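Long-range contacts in uncharacterized protein MJ0690 (Methanocaldococcus jannaschii, PDB 3K32), which is of unproven function but, as a predicted tRNA methyltransferase subunit with a PP-loop-type signature, probably binds a nucleotide: residues B[16-21]-B[144-149]; B[33-38]-B[56-61]; B[38-43]-B[167-172]. All blocks are in the same frame, centred on the assembly; numbering follows the deposited sequence.

Interaction 1: B[16-21]-B[144-149]; sequences GKDSSL and KTLRHL
Leu21 overlaps the 144-149 helix with a single methyl group: its CD1 lies 3.8 Å from Leu149 CB and 3.9 Å from the backbone O of Leu146. CG stands anti to the carbonyl carbon (chi1 -75°), and with chi2 extended (-176°) CD1 enters the angle between the Leu146 and Leu149 positions. One turn earlier, Asp18 crosses Leu146 at about a right angle. Its carboxylate presses OD1 against the leucine branch point, 3.4 Å from Leu146 CG. The other oxygen, OD2, is hydrogen-bonded to a bound glycerol and has a long, weak ion pair with Arg110. Lys17 reaches over with its ammonium end, NZ 4.2 Å from Arg147 CA. The contact is sparse because the helix axes stay 10.3 Å apart and run nearly perpendicular, at 83°; the ends of the 16-21 side chains reach the backbone and inner side-chain atoms of 144-149. Leu149 also packs on Tyr31 of the second subunit. Gly16 is the N-cap of helix 17-28, and its O accepts from both N and OG of Ser20. The Gly-Lys-Asp-Ser sequence at this helix start is consistent with a PP-loop, whose pocket the glycerol, probably from the crystallisation liquor, may mark.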
ATOM      1  N   GLY B  16      -4.435   7.043 -15.673  1.00 25.57           N
ATOM      2  CA  GLY B  16      -5.617   7.167 -14.816  1.00 19.66           C
ATOM      3  C   GLY B  16      -5.307   7.856 -13.480  1.00 24.71           C
ATOM      4  O   GLY B  16      -4.141   7.998 -13.090  1.00 30.58           O
ATOM      5  N   LYS B  17      -6.338   8.290 -12.769  1.00 30.38           N
ATOM      6  CA  LYS B  17      -6.128   9.040 -11.528  1.00 35.83           C
ATOM      7  C   LYS B  17      -5.406   8.221 -10.453  1.00 37.74           C
ATOM      8  O   LYS B  17      -4.589   8.745  -9.705  1.00 32.36           O
ATOM      9  CB  LYS B  17      -7.436   9.625 -10.993  1.00 31.56           C
ATOM     10  CG  LYS B  17      -8.526   8.614 -10.698  1.00 32.25           C
ATOM     11  CD  LYS B  17      -9.863   9.311 -10.480  1.00 31.94           C
ATOM     12  CE  LYS B  17     -10.926   8.356  -9.902  1.00 50.63           C
ATOM     13  NZ  LYS B  17     -10.532   7.779  -8.563  1.00 64.88           N
ATOM     14  N   ASP B  18      -5.680   6.929 -10.402  1.00 31.24           N
ATOM     15  CA  ASP B  18      -4.959   6.073  -9.475  1.00 36.45           C
ATOM     16  C   ASP B  18      -3.471   5.992  -9.798  1.00 32.55           C
ATOM     17  O   ASP B  18      -2.622   6.351  -8.985  1.00 31.88           O
ATOM     18  CB  ASP B  18      -5.591   4.680  -9.445  1.00 39.49           C
ATOM     19  CG  ASP B  18      -6.963   4.691  -8.796  1.00 45.67           C
ATOM     20  OD1 ASP B  18      -7.123   5.353  -7.740  1.00 35.35           O
ATOM     21  OD2 ASP B  18      -7.883   4.058  -9.355  1.00 55.18           O
ATOM     22  N   SER B  19      -3.166   5.500 -10.986  1.00 32.95           N
ATOM     23  CA  SER B  19      -1.802   5.468 -11.478  1.00 30.37           C
ATOM     24  C   SER B  19      -1.084   6.782 -11.167  1.00 23.77           C
ATOM     25  O   SER B  19       0.074   6.794 -10.780  1.00 29.91           O
ATOM     26  CB  SER B  19      -1.808   5.210 -12.990  1.00 31.77           C
ATOM     27  OG  SER B  19      -0.502   4.960 -13.479  1.00 35.25           O
ATOM     28  N   SER B  20      -1.786   7.891 -11.347  1.00 19.28           N
ATOM     29  CA  SER B  20      -1.233   9.207 -11.079  1.00 22.41           C
ATOM     30  C   SER B  20      -0.952   9.388  -9.587  1.00 21.16           C
ATOM     31  O   SER B  20       0.065   9.932  -9.215  1.00 23.11           O
ATOM     32  CB  SER B  20      -2.192  10.288 -11.570  1.00 31.44           C
ATOM     33  OG  SER B  20      -2.419  10.164 -12.957  1.00 31.08           O
ATOM     34  N   LEU B  21      -1.861   8.915  -8.741  1.00 23.73           N
ATOM     35  CA  LEU B  21      -1.636   8.910  -7.305  1.00 15.19           C
ATOM     36  C   LEU B  21      -0.376   8.131  -6.952  1.00 23.65           C
ATOM     37  O   LEU B  21       0.374   8.541  -6.052  1.00 28.44           O
ATOM     38  CB  LEU B  21      -2.836   8.330  -6.544  1.00 15.96           C
ATOM     39  CG  LEU B  21      -4.078   9.212  -6.424  1.00 36.03           C
ATOM     40  CD1 LEU B  21      -5.131   8.536  -5.554  1.00 39.68           C
ATOM     41  CD2 LEU B  21      -3.715  10.589  -5.880  1.00 40.02           C
ATOM     42  N   LYS B 144     -12.610   3.571  -1.541  1.00 33.90           N
ATOM     43  CA  LYS B 144     -13.093   4.845  -1.018  1.00 39.77           C
ATOM     44  C   LYS B 144     -11.950   5.804  -0.682  1.00 39.21           C
ATOM     45  O   LYS B 144     -12.015   6.976  -1.004  1.00 42.26           O
ATOM     46  CB  LYS B 144     -14.024   4.646   0.183  1.00 41.09           C
ATOM     47  CG  LYS B 144     -15.388   4.094  -0.187  1.00 48.39           C
ATOM     48  CD  LYS B 144     -15.508   2.627   0.193  1.00 62.28           C
ATOM     49  CE  LYS B 144     -15.798   2.453   1.681  1.00 68.46           C
ATOM     50  NZ  LYS B 144     -17.187   2.872   2.016  1.00 74.40           N
ATOM     51  N   THR B 145     -10.895   5.305  -0.059  1.00 36.91           N
ATOM     52  CA  THR B 145      -9.762   6.163   0.268  1.00 40.69           C
ATOM     53  C   THR B 145      -9.117   6.799  -0.979  1.00 40.87           C
ATOM     54  O   THR B 145      -8.774   7.989  -0.981  1.00 41.40           O
ATOM     55  CB  THR B 145      -8.708   5.406   1.091  1.00 28.87           C
ATOM     56  OG1 THR B 145      -9.348   4.789   2.212  1.00 28.53           O
ATOM     57  CG2 THR B 145      -7.651   6.364   1.583  1.00 13.07           C
ATOM     58  N   LEU B 146      -8.954   5.994  -2.026  1.00 27.95           N
ATOM     59  CA  LEU B 146      -8.424   6.451  -3.307  1.00 26.02           C
ATOM     60  C   LEU B 146      -9.346   7.458  -3.972  1.00 36.21           C
ATOM     61  O   LEU B 146      -8.880   8.427  -4.587  1.00 41.78           O
ATOM     62  CB  LEU B 146      -8.213   5.271  -4.260  1.00 24.44           C
ATOM     63  CG  LEU B 146      -6.858   4.560  -4.398  1.00 31.12           C
ATOM     64  CD1 LEU B 146      -5.943   4.752  -3.202  1.00 28.16           C
ATOM     65  CD2 LEU B 146      -7.055   3.070  -4.697  1.00 22.99           C
ATOM     66  N   ARG B 147     -10.653   7.225  -3.878  1.00 33.85           N
ATOM     67  CA  ARG B 147     -11.595   8.152  -4.488  1.00 35.87           C
ATOM     68  C   ARG B 147     -11.392   9.517  -3.832  1.00 34.76           C
ATOM     69  O   ARG B 147     -11.318  10.539  -4.510  1.00 32.92           O
ATOM     70  CB  ARG B 147     -13.034   7.678  -4.321  1.00 44.00           C
ATOM     71  CG  ARG B 147     -14.001   8.334  -5.277  1.00 55.25           C
ATOM     72  CD  ARG B 147     -15.360   8.611  -4.646  1.00 67.54           C
ATOM     73  NE  ARG B 147     -16.111   7.402  -4.319  1.00 75.52           N
ATOM     74  CZ  ARG B 147     -16.445   7.037  -3.083  1.00 82.51           C
ATOM     75  NH1 ARG B 147     -16.087   7.781  -2.041  1.00 79.50           N
ATOM     76  NH2 ARG B 147     -17.140   5.924  -2.886  1.00 89.02           N
ATOM     77  N   HIS B 148     -11.254   9.521  -2.509  1.00 36.07           N
ATOM     78  CA  HIS B 148     -11.062  10.767  -1.774  1.00 42.97           C
ATOM     79  C   HIS B 148      -9.751  11.459  -2.099  1.00 36.23           C
ATOM     80  O   HIS B 148      -9.712  12.680  -2.233  1.00 38.37           O
ATOM     81  CB  HIS B 148     -11.156  10.545  -0.263  1.00 42.24           C
ATOM     82  CG  HIS B 148     -10.540  11.647   0.545  1.00 38.59           C
ATOM     83  ND1 HIS B 148      -9.246  11.584   1.016  1.00 36.26           N
ATOM     84  CD2 HIS B 148     -11.035  12.838   0.955  1.00 44.78           C
ATOM     85  CE1 HIS B 148      -8.974  12.686   1.697  1.00 42.95           C
ATOM     86  NE2 HIS B 148     -10.041  13.464   1.676  1.00 45.61           N
ATOM     87  N   LEU B 149      -8.676  10.680  -2.198  1.00 29.96           N
ATOM     88  CA  LEU B 149      -7.356  11.232  -2.484  1.00 27.96           C
ATOM     89  C   LEU B 149      -7.276  11.844  -3.882  1.00 32.53           C
ATOM     90  O   LEU B 149      -6.709  12.924  -4.069  1.00 28.70           O
ATOM     91  CB  LEU B 149      -6.274  10.164  -2.299  1.00 31.43           C
ATOM     92  CG  LEU B 149      -5.883   9.792  -0.858  1.00 36.62           C
ATOM     93  CD1 LEU B 149      -5.115   8.486  -0.822  1.00 36.56           C
ATOM     94  CD2 LEU B 149      -5.080  10.891  -0.181  1.00 26.16           C
TER

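Interaction 2: B[33-38]-B[56-61]; sequences PHLITI and LGFKHK
Pro33 lies over one face of the Phe58 ring, CG 4.0 Å from Phe58 CE1 and offset toward the rim, while Leu56 O sits above the centre of the opposite face. Pro33 O takes a 2.8 Å hydrogen bond from water 1, which accepts from Lys59 N and NZ and so bridges the two segments; Lys59 NZ is also hydrogen-bonded to Asn32 OD1. Next, the His34 ring runs side by side with the Lys59 chain, NE2 3.7 Å from Lys59 CD; His34 ND1 is hydrogen-bonded to Asn32 O. Leu35 N makes a weak bond to Lys59 O (3.1 Å, bent to 130°). Leu35 O then accepts from Lys61 N at 3.1 Å, joined by a CA-H...O contact from His60. The leucine's CD2 meets the phenylalanine at its ring edge and stem, 3.5 Å from Phe58 CB. Ile36 gives its CA-H to Lys61 O, and Thr37 N binds that same oxygen at 3.1 Å and 160°, the straightest of the three backbone bonds. Thr37 OG1 is hydrogen-bonded to Phe13 O. The strands, 26° from parallel, belong to the beta-alpha-beta unit 32-39, 47-56, 59-64: helix 47-56 ends in a Schellman motif at Gly57 and covers Leu35, Thr37 and His60, helix 17-28 backs Pro33 and Phe58, and strand 8-12 flanks 33-38.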
ATOM      1  N   PRO B  33      10.485   9.775  -9.987  1.00 25.01           N
ATOM      2  CA  PRO B  33       9.653   8.839 -10.744  1.00 32.08           C
ATOM      3  C   PRO B  33       9.837   8.985 -12.250  1.00 34.47           C
ATOM      4  O   PRO B  33       9.700  10.075 -12.798  1.00 33.13           O
ATOM      5  CB  PRO B  33       8.219   9.254 -10.371  1.00 32.93           C
ATOM      6  CG  PRO B  33       8.353  10.231  -9.258  1.00 28.75           C
ATOM      7  CD  PRO B  33       9.685  10.892  -9.475  1.00 26.64           C
ATOM      8  N   HIS B  34      10.163   7.881 -12.906  1.00 34.48           N
ATOM      9  CA  HIS B  34      10.200   7.842 -14.357  1.00 27.75           C
ATOM     10  C   HIS B  34       8.988   7.043 -14.819  1.00 24.96           C
ATOM     11  O   HIS B  34       8.981   5.807 -14.773  1.00 21.77           O
ATOM     12  CB  HIS B  34      11.511   7.225 -14.839  1.00 28.40           C
ATOM     13  CG  HIS B  34      12.718   8.056 -14.517  1.00 50.97           C
ATOM     14  ND1 HIS B  34      13.103   8.340 -13.223  1.00 52.86           N
ATOM     15  CD2 HIS B  34      13.617   8.673 -15.319  1.00 56.59           C
ATOM     16  CE1 HIS B  34      14.187   9.095 -13.241  1.00 48.07           C
ATOM     17  NE2 HIS B  34      14.523   9.310 -14.500  1.00 50.31           N
ATOM     18  N   LEU B  35       7.943   7.761 -15.213  1.00 19.38           N
ATOM     19  CA  LEU B  35       6.725   7.135 -15.709  1.00 23.02           C
ATOM     20  C   LEU B  35       7.009   6.408 -17.009  1.00 22.84           C
ATOM     21  O   LEU B  35       7.627   6.964 -17.924  1.00 32.26           O
ATOM     22  CB  LEU B  35       5.627   8.184 -15.926  1.00 22.51           C
ATOM     23  CG  LEU B  35       4.827   8.627 -14.700  1.00 28.79           C
ATOM     24  CD1 LEU B  35       5.676   8.654 -13.452  1.00 16.96           C
ATOM     25  CD2 LEU B  35       4.133   9.976 -14.924  1.00 29.54           C
ATOM     26  N   ILE B  36       6.567   5.163 -17.081  1.00 29.05           N
ATOM     27  CA  ILE B  36       6.659   4.392 -18.310  1.00 36.45           C
ATOM     28  C   ILE B  36       5.327   3.685 -18.684  1.00 32.10           C
ATOM     29  O   ILE B  36       4.593   3.155 -17.835  1.00 29.24           O
ATOM     30  CB  ILE B  36       7.818   3.388 -18.248  1.00 33.15           C
ATOM     31  CG1 ILE B  36       7.459   2.241 -17.330  1.00 34.58           C
ATOM     32  CG2 ILE B  36       9.108   4.052 -17.779  1.00 28.77           C
ATOM     33  CD1 ILE B  36       6.910   1.074 -18.093  1.00 48.31           C
ATOM     34  N   THR B  37       5.025   3.709 -19.969  1.00 23.27           N
ATOM     35  CA  THR B  37       3.832   3.094 -20.515  1.00 24.53           C
ATOM     36  C   THR B  37       4.244   2.083 -21.583  1.00 23.83           C
ATOM     37  O   THR B  37       4.928   2.429 -22.546  1.00 23.14           O
ATOM     38  CB  THR B  37       2.918   4.154 -21.185  1.00 24.42           C
ATOM     39  OG1 THR B  37       2.624   5.199 -20.258  1.00 34.78           O
ATOM     40  CG2 THR B  37       1.617   3.532 -21.648  1.00 19.00           C
ATOM     41  N   ILE B  38       3.834   0.837 -21.405  1.00 23.03           N
ATOM     42  CA  ILE B  38       4.080  -0.192 -22.393  1.00 22.12           C
ATOM     43  C   ILE B  38       3.319   0.085 -23.677  1.00 27.65           C
ATOM     44  O   ILE B  38       2.168   0.529 -23.641  1.00 27.77           O
ATOM     45  CB  ILE B  38       3.641  -1.576 -21.883  1.00 25.80           C
ATOM     46  CG1 ILE B  38       4.460  -1.984 -20.656  1.00 23.68           C
ATOM     47  CG2 ILE B  38       3.720  -2.624 -22.997  1.00 20.77           C
ATOM     48  CD1 ILE B  38       5.917  -1.599 -20.737  1.00 16.15           C
ATOM     49  N   LEU B  56       1.301  16.351 -14.774  1.00 32.83           N
ATOM     50  CA  LEU B  56       1.929  16.038 -13.491  1.00 37.49           C
ATOM     51  C   LEU B  56       3.369  16.560 -13.392  1.00 32.92           C
ATOM     52  O   LEU B  56       3.939  16.628 -12.307  1.00 34.69           O
ATOM     53  CB  LEU B  56       1.935  14.526 -13.261  1.00 32.00           C
ATOM     54  CG  LEU B  56       0.672  13.835 -12.746  1.00 33.78           C
ATOM     55  CD1 LEU B  56      -0.586  14.472 -13.264  1.00 35.39           C
ATOM     56  CD2 LEU B  56       0.730  12.368 -13.129  1.00 34.72           C
ATOM     57  N   GLY B  57       3.958  16.916 -14.526  1.00 27.36           N
ATOM     58  CA  GLY B  57       5.359  17.302 -14.550  1.00 36.80           C
ATOM     59  C   GLY B  57       6.365  16.168 -14.349  1.00 36.41           C
ATOM     60  O   GLY B  57       7.446  16.374 -13.803  1.00 32.17           O
ATOM     61  N   PHE B  58       6.022  14.962 -14.787  1.00 35.22           N
ATOM     62  CA  PHE B  58       6.947  13.839 -14.638  1.00 34.27           C
ATOM     63  C   PHE B  58       7.547  13.409 -15.962  1.00 33.03           C
ATOM     64  O   PHE B  58       6.893  13.477 -17.002  1.00 44.03           O
ATOM     65  CB  PHE B  58       6.261  12.648 -13.974  1.00 26.24           C
ATOM     66  CG  PHE B  58       5.944  12.870 -12.531  1.00 43.67           C
ATOM     67  CD1 PHE B  58       6.874  13.474 -11.692  1.00 54.55           C
ATOM     68  CD2 PHE B  58       4.725  12.476 -12.004  1.00 41.70           C
ATOM     69  CE1 PHE B  58       6.590  13.684 -10.360  1.00 49.79           C
ATOM     70  CE2 PHE B  58       4.439  12.680 -10.673  1.00 39.34           C
ATOM     71  CZ  PHE B  58       5.378  13.279  -9.846  1.00 40.74           C
ATOM     72  N   LYS B  59       8.794  12.962 -15.917  1.00 30.03           N
ATOM     73  CA  LYS B  59       9.439  12.417 -17.104  1.00 34.22           C
ATOM     74  C   LYS B  59       8.676  11.186 -17.620  1.00 34.79           C
ATOM     75  O   LYS B  59       8.271  10.321 -16.841  1.00 31.22           O
ATOM     76  CB  LYS B  59      10.877  12.041 -16.783  1.00 27.95           C
ATOM     77  CG  LYS B  59      11.681  13.134 -16.137  1.00 34.21           C
ATOM     78  CD  LYS B  59      12.949  12.548 -15.527  1.00 52.92           C
ATOM     79  CE  LYS B  59      13.647  13.529 -14.582  1.00 58.47           C
ATOM     80  NZ  LYS B  59      12.899  13.714 -13.313  1.00 52.52           N
ATOM     81  N   HIS B  60       8.482  11.093 -18.928  1.00 34.17           N
ATOM     82  CA  HIS B  60       7.725   9.960 -19.458  1.00 43.04           C
ATOM     83  C   HIS B  60       8.405   9.313 -20.651  1.00 39.13           C
ATOM     84  O   HIS B  60       9.045   9.985 -21.455  1.00 44.56           O
ATOM     85  CB  HIS B  60       6.289  10.364 -19.815  1.00 38.06           C
ATOM     86  CG  HIS B  60       5.443   9.234 -20.315  1.00 35.95           C
ATOM     87  ND1 HIS B  60       4.750   8.393 -19.472  1.00 41.28           N
ATOM     88  CD2 HIS B  60       5.145   8.828 -21.575  1.00 31.49           C
ATOM     89  CE1 HIS B  60       4.074   7.507 -20.188  1.00 36.14           C
ATOM     90  NE2 HIS B  60       4.303   7.750 -21.467  1.00 25.66           N
ATOM     91  N   LYS B  61       8.241   8.001 -20.747  1.00 30.06           N
ATOM     92  CA  LYS B  61       8.862   7.197 -21.782  1.00 33.20           C
ATOM     93  C   LYS B  61       7.892   6.093 -22.184  1.00 33.31           C
ATOM     94  O   LYS B  61       7.180   5.550 -21.340  1.00 33.92           O
ATOM     95  CB  LYS B  61      10.155   6.591 -21.231  1.00 43.86           C
ATOM     96  CG  LYS B  61      10.959   5.762 -22.214  1.00 47.37           C
ATOM     97  CD  LYS B  61      12.450   5.994 -21.992  1.00 54.99           C
ATOM     98  CE  LYS B  61      13.204   4.712 -21.713  1.00 59.60           C
ATOM     99  NZ  LYS B  61      12.823   4.134 -20.398  1.00 64.28           N
TER
HETATM  100  O   HOH W   1      10.372  12.745 -13.329  1.00 47.04           O

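Interaction 3: B[38-43]-B[167-172]; sequences INFGVI and SDYEAE
The Phe40 ring meets the helix start with its edge: Tyr169 CD1 lies near the ring plane, 3.9 Å from Phe40 CE1, and Glu172 OE1 comes to the same rim, 3.2 Å from Phe40 CD1. One face of the ring carries Ile38 CG2. Two further flat groups, the Asn39 amide and the Glu172 carboxylate, have planes 14° apart but offset from each other rather than shared, and their side chains cross at about a right angle. Glu172, extended beyond CG, pushes its carboxylate into the curl of the 39-43 loop, where backbone N-H groups hold both oxygens. OE1 uses its syn lone pair for Phe40 N at 2.7 Å; OE2 uses its anti lone pair for Ile43 N at 3.0 Å (148° at the hydrogen) and takes a weak bond from Val42 N. These bonds fix the rotation of the carboxylate. The loop is braced internally by Asn39, whose OD1 accepts from Gly41 N and whose ND2 donates to Ile43 O at 2.9 Å. Nearer the start of the helix, water 2 donates to both Ile38 O and Ser167 O, and Tyr169 OH bonds His91 ND1. Strand 32-39 thus ends in an Asx turn, and the loop that follows helps wrap a buried glutamate, at the C-terminal edge of the parallel sheet of this Rossmann-like, HUP-type fold.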
ATOM      1  N   ILE B  38       3.834   0.837 -21.405  1.00 23.03           N
ATOM      2  CA  ILE B  38       4.080  -0.192 -22.393  1.00 22.12           C
ATOM      3  C   ILE B  38       3.319   0.085 -23.677  1.00 27.65           C
ATOM      4  O   ILE B  38       2.168   0.529 -23.641  1.00 27.77           O
ATOM      5  CB  ILE B  38       3.641  -1.576 -21.883  1.00 25.80           C
ATOM      6  CG1 ILE B  38       4.460  -1.984 -20.656  1.00 23.68           C
ATOM      7  CG2 ILE B  38       3.720  -2.624 -22.997  1.00 20.77           C
ATOM      8  CD1 ILE B  38       5.917  -1.599 -20.737  1.00 16.15           C
ATOM      9  N   ASN B  39       3.979  -0.174 -24.804  1.00 32.76           N
ATOM     10  CA  ASN B  39       3.324  -0.268 -26.113  1.00 27.42           C
ATOM     11  C   ASN B  39       3.705  -1.557 -26.846  1.00 30.04           C
ATOM     12  O   ASN B  39       4.842  -2.028 -26.762  1.00 32.76           O
ATOM     13  CB  ASN B  39       3.651   0.942 -26.995  1.00 19.10           C
ATOM     14  CG  ASN B  39       2.786   0.989 -28.224  1.00 28.37           C
ATOM     15  OD1 ASN B  39       3.265   0.835 -29.348  1.00 27.94           O
ATOM     16  ND2 ASN B  39       1.480   1.144 -28.014  1.00 29.54           N
ATOM     17  N   PHE B  40       2.763  -2.138 -27.577  1.00 42.25           N
ATOM     18  CA  PHE B  40       3.037  -3.418 -28.229  1.00 42.88           C
ATOM     19  C   PHE B  40       3.051  -3.296 -29.745  1.00 37.24           C
ATOM     20  O   PHE B  40       3.018  -4.308 -30.442  1.00 28.66           O
ATOM     21  CB  PHE B  40       2.007  -4.476 -27.831  1.00 37.10           C
ATOM     22  CG  PHE B  40       2.007  -4.830 -26.372  1.00 30.33           C
ATOM     23  CD1 PHE B  40       1.105  -4.230 -25.500  1.00 26.07           C
ATOM     24  CD2 PHE B  40       2.883  -5.789 -25.874  1.00 39.57           C
ATOM     25  CE1 PHE B  40       1.079  -4.566 -24.144  1.00 32.15           C
ATOM     26  CE2 PHE B  40       2.863  -6.146 -24.511  1.00 34.69           C
ATOM     27  CZ  PHE B  40       1.959  -5.528 -23.646  1.00 31.65           C
ATOM     28  N   GLY B  41       3.074  -2.059 -30.245  1.00 37.48           N
ATOM     29  CA  GLY B  41       3.124  -1.795 -31.674  1.00 34.77           C
ATOM     30  C   GLY B  41       1.815  -1.965 -32.434  1.00 41.77           C
ATOM     31  O   GLY B  41       1.787  -1.831 -33.655  1.00 49.96           O
ATOM     32  N   VAL B  42       0.735  -2.267 -31.718  1.00 34.95           N
ATOM     33  CA  VAL B  42      -0.589  -2.393 -32.312  1.00 37.87           C
ATOM     34  C   VAL B  42      -1.152  -1.010 -32.645  1.00 46.43           C
ATOM     35  O   VAL B  42      -1.294  -0.660 -33.820  1.00 38.43           O
ATOM     36  CB  VAL B  42      -1.569  -3.149 -31.375  1.00 32.15           C
ATOM     37  CG1 VAL B  42      -2.971  -3.120 -31.936  1.00 37.79           C
ATOM     38  CG2 VAL B  42      -1.121  -4.589 -31.178  1.00 27.44           C
ATOM     39  N   ILE B  43      -1.473  -0.235 -31.607  1.00 49.29           N
ATOM     40  CA  ILE B  43      -1.919   1.156 -31.770  1.00 40.15           C
ATOM     41  C   ILE B  43      -1.301   2.101 -30.721  1.00 36.39           C
ATOM     42  O   ILE B  43      -0.856   1.669 -29.655  1.00 27.52           O
ATOM     43  CB  ILE B  43      -3.475   1.288 -31.772  1.00 39.23           C
ATOM     44  CG1 ILE B  43      -4.086   0.781 -30.457  1.00 44.39           C
ATOM     45  CG2 ILE B  43      -4.087   0.548 -32.952  1.00 28.21           C
ATOM     46  CD1 ILE B  43      -5.634   0.919 -30.391  1.00 20.50           C
ATOM     47  N   SER B 167      -4.728   4.202 -21.502  1.00 48.11           N
ATOM     48  CA  SER B 167      -3.331   3.862 -21.786  1.00 41.31           C
ATOM     49  C   SER B 167      -2.828   2.587 -21.108  1.00 45.18           C
ATOM     50  O   SER B 167      -1.624   2.369 -21.016  1.00 51.61           O
ATOM     51  CB  SER B 167      -2.385   5.040 -21.494  1.00 36.22           C
ATOM     52  OG  SER B 167      -2.458   6.052 -22.489  1.00 34.14           O
ATOM     53  N   ASP B 168      -3.744   1.745 -20.639  1.00 40.22           N
ATOM     54  CA  ASP B 168      -3.358   0.411 -20.182  1.00 45.73           C
ATOM     55  C   ASP B 168      -3.496  -0.614 -21.317  1.00 40.45           C
ATOM     56  O   ASP B 168      -3.916  -0.273 -22.427  1.00 52.63           O
ATOM     57  CB  ASP B 168      -4.205  -0.003 -18.984  1.00 48.58           C
ATOM     58  CG  ASP B 168      -5.661   0.359 -19.163  1.00 59.16           C
ATOM     59  OD1 ASP B 168      -6.374  -0.370 -19.895  1.00 53.76           O
ATOM     60  OD2 ASP B 168      -6.082   1.392 -18.593  1.00 67.39           O
ATOM     61  N   TYR B 169      -3.160  -1.865 -21.017  1.00 29.21           N
ATOM     62  CA  TYR B 169      -3.137  -2.952 -21.998  1.00 36.00           C
ATOM     63  C   TYR B 169      -4.448  -3.142 -22.772  1.00 41.23           C
ATOM     64  O   TYR B 169      -4.453  -3.555 -23.940  1.00 37.73           O
ATOM     65  CB  TYR B 169      -2.795  -4.265 -21.307  1.00 27.81           C
ATOM     66  CG  TYR B 169      -1.678  -4.171 -20.309  1.00 28.35           C
ATOM     67  CD1 TYR B 169      -0.456  -3.593 -20.638  1.00 27.68           C
ATOM     68  CD2 TYR B 169      -1.834  -4.689 -19.039  1.00 34.84           C
ATOM     69  CE1 TYR B 169       0.574  -3.532 -19.707  1.00 31.51           C
ATOM     70  CE2 TYR B 169      -0.814  -4.643 -18.110  1.00 26.84           C
ATOM     71  CZ  TYR B 169       0.377  -4.066 -18.437  1.00 29.49           C
ATOM     72  OH  TYR B 169       1.354  -4.022 -17.477  1.00 30.16           O
ATOM     73  N   GLU B 170      -5.552  -2.858 -22.097  1.00 36.28           N
ATOM     74  CA  GLU B 170      -6.878  -2.973 -22.681  1.00 44.40           C
ATOM     75  C   GLU B 170      -6.951  -2.578 -24.171  1.00 42.80           C
ATOM     76  O   GLU B 170      -7.148  -3.429 -25.033  1.00 40.11           O
ATOM     77  CB  GLU B 170      -7.852  -2.140 -21.851  1.00 52.44           C
ATOM     78  CG  GLU B 170      -9.155  -2.835 -21.553  1.00 57.27           C
ATOM     79  CD  GLU B 170      -9.763  -2.401 -20.232  1.00 57.65           C
ATOM     80  OE1 GLU B 170      -9.413  -2.999 -19.183  1.00 43.71           O
ATOM     81  OE2 GLU B 170     -10.598  -1.468 -20.246  1.00 64.83           O
ATOM     82  N   ALA B 171      -6.785  -1.293 -24.463  1.00 44.61           N
ATOM     83  CA  ALA B 171      -6.967  -0.782 -25.818  1.00 37.04           C
ATOM     84  C   ALA B 171      -6.271  -1.636 -26.868  1.00 39.48           C
ATOM     85  O   ALA B 171      -6.885  -2.018 -27.870  1.00 39.55           O
ATOM     86  CB  ALA B 171      -6.500   0.654 -25.909  1.00 38.19           C
ATOM     87  N   GLU B 172      -4.990  -1.929 -26.637  1.00 39.14           N
ATOM     88  CA  GLU B 172      -4.206  -2.707 -27.597  1.00 37.94           C
ATOM     89  C   GLU B 172      -4.735  -4.133 -27.704  1.00 34.68           C
ATOM     90  O   GLU B 172      -4.685  -4.745 -28.772  1.00 26.72           O
ATOM     91  CB  GLU B 172      -2.692  -2.678 -27.294  1.00 34.24           C
ATOM     92  CG  GLU B 172      -2.056  -1.298 -27.526  1.00 38.64           C
ATOM     93  CD  GLU B 172      -0.552  -1.328 -27.827  1.00 45.15           C
ATOM     94  OE1 GLU B 172       0.258  -1.509 -26.887  1.00 46.34           O
ATOM     95  OE2 GLU B 172      -0.181  -1.131 -29.006  1.00 44.39           O
TER
HETATM   96  O   HOH W   2      -0.430   0.108 -22.026  1.00 28.90           O

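In the fold
Interaction 2 is the sheet contact, built largely from backbone bonds, with buried apolar side chains on both faces and lysines at its margin. Interaction 3 continues the same strand, sharing Ile38, but replaces the ladder by a loop wrapped round one carboxylate; the two touch where Thr37 CG2 packs 3.5 Å from Ser167 O. Interaction 1 is the least extensive, 220 Å² against 528 Å² and 392 Å², carried by sparse packing near the second subunit, and meets interaction 2 through Ser20 and Leu56. All three are only partly buried: Arg147 is exposed in interaction 1, Lys59 and Lys61 in interaction 2, whereas Glu172 in interaction 3 is buried. Interactions 1 and 3 lie on opposite sides of the chain's centre.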